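Local structure of hypothetical protein VC0802 (Vibrio cholerae, 1ZVP) at residues D[6-9]-D[10-13]; D[31-34]-D[35-39]; D[53-57]-D[58-62]. The protein is of unknown function but carries two ACT domains, modules that in other proteins commonly bind small regulatory ligands such as amino acids. All blocks are in the same frame, centred on the assembly; numbering follows the deposited sequence.

Contact 1: D[6-9]-D[10-13]; sequences KSLE and LLLQ
Q13 and E9 show how a side chain can take over a helix's last hydrogen-bonding duties. Among the polar contacts, the extended side chain of Q13 runs back beside the last turn, bringing its NE2 to E9 O at 3.1 Å. The bond is nearly straight (160° at the hydrogen), and E9 O lies almost in the plane of the Q13 amide; the donor, however, stands 43° out of the carbonyl plane of E9, so it misses the usual lone-pair direction. Q13 CG is anti to its own carbonyl carbon (chi1 -73°), which lays the chain along the turn. Its backbone N, which a continuing helix would send to E9 O, goes to L10 O at 3.2 Å instead.

The backbone bonds before this point are helical: L10 N to K6 O at 3.2 Å, L11 N to S7 O at 3.0 Å and L12 N to L8 O at 3.1 Å. L12 is the first residue to leave helical angles.

Apolar contact runs between L8 and L12, whose side chains cross obliquely. L8 CD2 meets L12 CD1 at 3.6 Å, while L8 CD1 faces L12 CD2 at 4.0 Å. L10 and L11 turn to helix 87-96, touching L87, A90, T93 and K94, and the backbone of L12 is hydrogen-bonded to A131. S7 packs on A96 of the second subunit.

The chemistry implies a helix end finished by a side-chain amide: E9 O is satisfied after the backbone has turned away, while L8 and L12, one turn apart, put an apolar contact beside the helix end.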
loop_
_atom_site.group_PDB
_atom_site.type_symbol
_atom_site.label_atom_id
_atom_site.label_comp_id
_atom_site.label_asym_id
_atom_site.label_seq_id
_atom_site.Cartn_x
_atom_site.Cartn_y
_atom_site.Cartn_z
ATOM N N LYS D 6 17.255 -7.339 12.183
ATOM C CA LYS D 6 17.198 -5.973 11.665
ATOM C C LYS D 6 15.752 -5.463 11.609
ATOM O O LYS D 6 15.496 -4.277 11.836
ATOM C CB LYS D 6 17.913 -5.868 10.305
ATOM C CG LYS D 6 19.458 -6.031 10.388
ATOM C CD LYS D 6 20.177 -5.694 9.064
ATOM C CE LYS D 6 19.857 -6.692 7.922
ATOM N NZ LYS D 6 20.898 -7.739 7.658
ATOM N N SER D 7 14.821 -6.376 11.329
ATOM C CA SER D 7 13.384 -6.108 11.419
ATOM C C SER D 7 12.952 -5.757 12.849
ATOM O O SER D 7 12.161 -4.839 13.050
ATOM C CB SER D 7 12.580 -7.309 10.913
ATOM O OG SER D 7 12.867 -7.590 9.552
ATOM N N LEU D 8 13.482 -6.486 13.830
ATOM C CA LEU D 8 13.167 -6.267 15.234
ATOM C C LEU D 8 13.626 -4.880 15.658
ATOM O O LEU D 8 12.909 -4.166 16.358
ATOM C CB LEU D 8 13.811 -7.371 16.096
ATOM C CG LEU D 8 13.549 -7.637 17.598
ATOM C CD1 LEU D 8 14.742 -7.281 18.491
ATOM C CD2 LEU D 8 12.249 -7.015 18.117
ATOM N N GLU D 9 14.815 -4.489 15.204
ATOM C CA GLU D 9 15.366 -3.170 15.491
ATOM C C GLU D 9 14.517 -2.037 14.919
ATOM O O GLU D 9 14.490 -0.947 15.477
ATOM C CB GLU D 9 16.804 -3.082 14.988
ATOM C CG GLU D 9 17.812 -3.731 15.930
ATOM C CD GLU D 9 19.045 -4.278 15.228
ATOM O OE1 GLU D 9 19.847 -4.967 15.895
ATOM O OE2 GLU D 9 19.221 -4.035 14.013
ATOM N N LEU D 10 13.829 -2.312 13.813
ATOM C CA LEU D 10 12.902 -1.367 13.187
ATOM C C LEU D 10 11.539 -1.281 13.888
ATOM O O LEU D 10 10.963 -0.200 13.991
ATOM C CB LEU D 10 12.714 -1.708 11.705
ATOM C CG LEU D 10 13.460 -0.838 10.695
ATOM C CD1 LEU D 10 13.239 -1.361 9.298
ATOM C CD2 LEU D 10 13.005 0.620 10.806
ATOM N N LEU D 11 11.040 -2.426 14.355
ATOM C CA LEU D 11 9.832 -2.520 15.172
ATOM C C LEU D 11 9.945 -1.722 16.460
ATOM O O LEU D 11 8.964 -1.149 16.923
ATOM C CB LEU D 11 9.586 -3.977 15.543
ATOM C CG LEU D 11 8.179 -4.556 15.685
ATOM C CD1 LEU D 11 8.216 -5.555 16.797
ATOM C CD2 LEU D 11 7.093 -3.534 15.947
ATOM N N LEU D 12 11.142 -1.696 17.036
ATOM C CA LEU D 12 11.408 -1.020 18.306
ATOM C C LEU D 12 11.592 0.490 18.156
ATOM O O LEU D 12 12.023 1.169 19.090
ATOM C CB LEU D 12 12.644 -1.633 18.966
ATOM C CG LEU D 12 12.562 -2.847 19.897
ATOM C CD1 LEU D 12 11.444 -3.791 19.558
ATOM C CD2 LEU D 12 13.885 -3.582 19.900
ATOM N N GLN D 13 11.253 1.015 16.983
ATOM C CA GLN D 13 11.390 2.437 16.697
ATOM C C GLN D 13 10.064 3.099 16.383
ATOM O O GLN D 13 9.128 2.443 15.949
ATOM C CB GLN D 13 12.303 2.632 15.507
ATOM C CG GLN D 13 13.749 2.362 15.803
ATOM C CD GLN D 13 14.613 2.703 14.614
ATOM O OE1 GLN D 13 14.832 3.885 14.312
ATOM N NE2 GLN D 13 15.112 1.675 13.921
#

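Contact 2: D[31-34]-D[35-39]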
loop_
_atom_site.group_PDB
_atom_site.type_symbol
_atom_site.label_atom_id
_atom_site.label_comp_id
_atom_site.label_asym_id
_atom_site.label_seq_id
_atom_site.Cartn_x
_atom_site.Cartn_y
_atom_site.Cartn_z
ATOM N N GLY D 31 -14.565 2.105 -15.991
ATOM C CA GLY D 31 -14.049 2.944 -17.067
ATOM C C GLY D 31 -12.807 3.752 -16.734
ATOM O O GLY D 31 -12.075 3.435 -15.794
ATOM N N ALA D 32 -12.588 4.804 -17.518
ATOM C CA ALA D 32 -11.308 5.497 -17.556
ATOM C C ALA D 32 -11.114 6.439 -16.377
ATOM O O ALA D 32 -12.074 7.019 -15.876
ATOM C CB ALA D 32 -11.154 6.247 -18.878
ATOM N N LEU D 33 -9.860 6.570 -15.944
ATOM C CA LEU D 33 -9.463 7.539 -14.922
ATOM C C LEU D 33 -9.840 8.964 -15.348
ATOM O O LEU D 33 -10.265 9.776 -14.513
ATOM C CB LEU D 33 -7.949 7.458 -14.673
ATOM C CG LEU D 33 -7.261 7.771 -13.330
ATOM C CD1 LEU D 33 -5.943 8.484 -13.609
ATOM C CD2 LEU D 33 -8.092 8.577 -12.327
ATOM N N SER D 34 -9.692 9.252 -16.647
ATOM C CA SER D 34 -10.026 10.562 -17.235
ATOM C C SER D 34 -11.460 11.028 -16.956
ATOM O O SER D 34 -11.707 12.228 -16.859
ATOM C CB SER D 34 -9.730 10.576 -18.743
ATOM O OG SER D 34 -10.013 9.319 -19.346
ATOM N N ASP D 35 -12.385 10.076 -16.816
ATOM C CA ASP D 35 -13.777 10.342 -16.421
ATOM C C ASP D 35 -13.908 10.889 -14.990
ATOM O O ASP D 35 -14.899 11.553 -14.663
ATOM C CB ASP D 35 -14.624 9.062 -16.525
ATOM C CG ASP D 35 -14.665 8.471 -17.939
ATOM O OD1 ASP D 35 -14.922 9.228 -18.904
ATOM O OD2 ASP D 35 -14.467 7.239 -18.078
ATOM N N TYR D 36 -12.918 10.606 -14.142
ATOM C CA TYR D 36 -13.033 10.858 -12.702
ATOM C C TYR D 36 -12.067 11.910 -12.152
ATOM O O TYR D 36 -12.062 12.185 -10.953
ATOM C CB TYR D 36 -12.901 9.542 -11.925
ATOM C CG TYR D 36 -14.000 8.547 -12.228
ATOM C CD1 TYR D 36 -15.199 8.564 -11.513
ATOM C CD2 TYR D 36 -13.846 7.595 -13.234
ATOM C CE1 TYR D 36 -16.221 7.653 -11.791
ATOM C CE2 TYR D 36 -14.859 6.676 -13.524
ATOM C CZ TYR D 36 -16.045 6.712 -12.800
ATOM O OH TYR D 36 -17.047 5.806 -13.077
ATOM N N LEU D 37 -11.269 12.499 -13.038
ATOM C CA LEU D 37 -10.292 13.532 -12.678
ATOM C C LEU D 37 -10.860 14.670 -11.827
ATOM O O LEU D 37 -10.194 15.143 -10.905
ATOM C CB LEU D 37 -9.642 14.103 -13.947
ATOM C CG LEU D 37 -8.211 13.726 -14.363
ATOM C CD1 LEU D 37 -7.777 12.371 -13.860
ATOM C CD2 LEU D 37 -8.072 13.804 -15.881
ATOM N N SER D 38 -12.083 15.099 -12.143
ATOM C CA SER D 38 -12.737 16.217 -11.448
ATOM C C SER D 38 -13.039 15.913 -9.981
ATOM O O SER D 38 -13.275 16.831 -9.193
ATOM C CB SER D 38 -14.025 16.630 -12.168
ATOM O OG SER D 38 -14.904 15.524 -12.284
ATOM N N LEU D 39 -13.030 14.631 -9.623
ATOM C CA LEU D 39 -13.205 14.211 -8.235
ATOM C C LEU D 39 -11.933 14.409 -7.397
ATOM O O LEU D 39 -11.990 14.397 -6.163
ATOM C CB LEU D 39 -13.666 12.752 -8.165
ATOM C CG LEU D 39 -15.023 12.388 -8.768
ATOM C CD1 LEU D 39 -15.281 10.899 -8.628
ATOM C CD2 LEU D 39 -16.135 13.187 -8.116
#
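The ring of Y36 meets A32 and L33 at its edge, near its plane. Ring atom CD2 of Y36 lies 3.2 Å from A32 O, a close approach of a ring C-H edge to a carbonyl oxygen, and L33 O also sits by the rim. L39 adds a methyl, CD1, in the plane of the ring at its edge, and L53 of strand 50-56 packs on the ring as well. A chi1 of -63° sets the Y36 ring beside its own backbone N, so its CD2 edge faces A32 O; the hydroxyl is hydrogen-bonded to N30 O.

The second flat group is the carboxylate of D35. D35 OD2 accepts a weak hydrogen bond from A32 N at 3.1 Å and touches A32 CB at 3.5 Å, but it also lies 3.3 Å from A32 O, an acceptor like itself. That approach of two acceptors is probably unfavourable, and the weak A32 N-H bond partly offsets it.

Two backbone bonds fix the turns beneath these groups. D35 N reaches A32 O at 3.2 Å, from far above the carbonyl plane, and Y36 N reaches L33 O at 2.8 Å, again from above it. L33 and L37 then meet at about a right angle, L33 CD2 to L37 CD1 at 4.1 Å; both residues also pack against the second subunit, L33 on its L37, and L37 on its S34.

The two successive i to i+3 bonds lead into the 3-10 segment 37-39. This helical loop joins strands 24-29 and 43-47, a strand, helical loop, strand order consistent with the place of the first helix in an ACT fold.

Contact 3: D[53-57]-D[58-62]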
loop_
_atom_site.group_PDB
_atom_site.type_symbol
_atom_site.label_atom_id
_atom_site.label_comp_id
_atom_site.label_asym_id
_atom_site.label_seq_id
_atom_site.Cartn_x
_atom_site.Cartn_y
_atom_site.Cartn_z
ATOM N N LEU D 53 -10.606 4.200 -6.601
ATOM C CA LEU D 53 -10.380 5.603 -6.281
ATOM C C LEU D 53 -10.393 5.762 -4.779
ATOM O O LEU D 53 -11.248 5.192 -4.112
ATOM C CB LEU D 53 -11.454 6.512 -6.894
ATOM C CG LEU D 53 -11.690 6.529 -8.412
ATOM C CD1 LEU D 53 -12.950 7.347 -8.754
ATOM C CD2 LEU D 53 -10.471 7.045 -9.186
ATOM N N VAL D 54 -9.438 6.518 -4.249
ATOM C CA VAL D 54 -9.471 6.923 -2.845
ATOM C C VAL D 54 -9.765 8.414 -2.843
ATOM O O VAL D 54 -9.024 9.203 -3.412
ATOM C CB VAL D 54 -8.158 6.579 -2.059
ATOM C CG1 VAL D 54 -8.337 6.838 -0.576
ATOM C CG2 VAL D 54 -7.766 5.138 -2.262
ATOM N N LEU D 55 -10.871 8.771 -2.203
ATOM C CA LEU D 55 -11.479 10.080 -2.337
ATOM C C LEU D 55 -11.879 10.604 -0.985
ATOM O O LEU D 55 -12.198 9.821 -0.094
ATOM C CB LEU D 55 -12.765 9.964 -3.164
ATOM C CG LEU D 55 -12.702 9.544 -4.628
ATOM C CD1 LEU D 55 -13.956 8.811 -5.017
ATOM C CD2 LEU D 55 -12.522 10.772 -5.482
ATOM N N GLU D 56 -11.879 11.929 -0.850
ATOM C CA GLU D 56 -12.525 12.608 0.264
ATOM C C GLU D 56 -13.975 12.136 0.392
ATOM O O GLU D 56 -14.645 11.909 -0.613
ATOM C CB GLU D 56 -12.489 14.116 0.037
ATOM C CG GLU D 56 -11.261 14.808 0.579
ATOM C CD GLU D 56 -11.548 15.589 1.861
ATOM O OE1 GLU D 56 -11.177 16.787 1.905
ATOM O OE2 GLU D 56 -12.151 15.019 2.814
ATOM N N ALA D 57 -14.454 11.991 1.623
ATOM C CA ALA D 57 -15.772 11.415 1.889
ATOM C C ALA D 57 -16.905 12.082 1.107
ATOM O O ALA D 57 -17.680 11.397 0.436
ATOM C CB ALA D 57 -16.072 11.435 3.379
ATOM N N GLU D 58 -16.995 13.407 1.186
ATOM C CA GLU D 58 -18.098 14.129 0.548
ATOM C C GLU D 58 -17.890 14.496 -0.919
ATOM O O GLU D 58 -18.830 14.919 -1.572
ATOM C CB GLU D 58 -18.540 15.357 1.370
ATOM C CG GLU D 58 -17.415 16.267 1.868
ATOM C CD GLU D 58 -16.596 16.892 0.739
ATOM O OE1 GLU D 58 -17.122 17.811 0.056
ATOM O OE2 GLU D 58 -15.428 16.461 0.544
ATOM N N LYS D 59 -16.667 14.341 -1.427
ATOM C CA LYS D 59 -16.403 14.410 -2.867
ATOM C C LYS D 59 -16.966 13.170 -3.545
ATOM O O LYS D 59 -17.443 13.233 -4.670
ATOM C CB LYS D 59 -14.901 14.503 -3.153
ATOM C CG LYS D 59 -14.417 15.789 -3.819
ATOM C CD LYS D 59 -14.398 16.974 -2.859
ATOM C CE LYS D 59 -13.134 17.817 -3.018
ATOM N NZ LYS D 59 -11.942 17.107 -2.452
ATOM N N ALA D 60 -16.893 12.044 -2.849
ATOM C CA ALA D 60 -17.400 10.775 -3.352
ATOM C C ALA D 60 -18.898 10.704 -3.160
ATOM O O ALA D 60 -19.617 10.193 -4.014
ATOM C CB ALA D 60 -16.728 9.608 -2.637
ATOM N N GLN D 61 -19.359 11.220 -2.025
ATOM C CA GLN D 61 -20.756 11.119 -1.633
ATOM C C GLN D 61 -21.675 11.868 -2.612
ATOM O O GLN D 61 -22.646 11.288 -3.123
ATOM C CB GLN D 61 -20.934 11.560 -0.174
ATOM C CG GLN D 61 -22.357 11.562 0.336
ATOM C CD GLN D 61 -22.938 12.961 0.369
ATOM O OE1 GLN D 61 -22.442 13.838 1.088
ATOM N NE2 GLN D 61 -23.994 13.182 -0.411
ATOM N N GLN D 62 -21.359 13.128 -2.908
ATOM C CA GLN D 62 -22.132 13.848 -3.923
ATOM C C GLN D 62 -21.554 13.800 -5.342
ATOM O O GLN D 62 -21.678 14.740 -6.122
ATOM C CB GLN D 62 -22.549 15.269 -3.475
ATOM C CG GLN D 62 -21.630 15.973 -2.484
ATOM C CD GLN D 62 -20.456 16.666 -3.152
ATOM O OE1 GLN D 62 -19.891 16.165 -4.132
ATOM N NE2 GLN D 62 -20.070 17.824 -2.610
HETATM O O HOH W 1 -15.052 14.839 3.348
#
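E56 leans over the first turn of the helix that begins beside it, meeting E58 and K59 on the way out. At E56 CB, E58 OE2 stands 3.8 Å away: E58 CG lies between its backbone N and carbonyl carbon (chi1 47°), and a further bend at chi2 brings OE2 round to E56. E56 CG comes next, with K59 NZ 3.9 Å from it; K59, bent at three successive torsions, crosses the E56 side chain on a slant. At E56 CD the chain has already turned (chi2 -105°), and the E56 and E58 side chains lie side by side, pointing the same way, with their carboxylate planes 69° apart.

At the tip the two oxygens have different company. E56 OE2 accepts a hydrogen bond from a water at 3.0 Å, and that same water accepts one from E58 N at 3.2 Å. E56 stands at the N-cap position, and its carboxylate is linked to the E58 N-H of the first turn only by way of the water. It sits at a strand-to-helix junction, where strand 50-56 passes directly into helix 57-61, as the third strand does into the second helix of an ACT fold. E56 OE2 also lies 4.2 Å from E58 OE2, a like-charge approach that may raise the affinity of one carboxylate for a proton. E56 OE1 faces K59 NZ at 4.4 Å, too long for a salt bridge though probably favourable.

The backbone of E56 serves the helix too: E56 O accepts a hydrogen bond from A60 N at 3.2 Å, nearly along the C=O axis. Just before it, L55 points into the interior, where L55 CD1 rests on A60 CB at 3.7 Å and A60 in turn touches V25.

In the fold
From the N terminus the chain first ends helix 3-11 in contact 1, then runs through strands 17-19 and 24-29 to the loop that contact 2 coils up, and finally through strands 43-47 and 50-56 to contact 3, where strand passes into helix 57-61. The three follow one another in series; none nests in or crosses another, and each closes only a local turn. Contact 1 stands apart, its centre about 40 Å from that of contact 2 and on the opposite side of the chain's centre. Contacts 2 and 3 touch: L39 CB lies 3.5 Å from L55 CD2, with L39 O beside K59 CG, fastening the loop to strand 50-56 and helix 57-61.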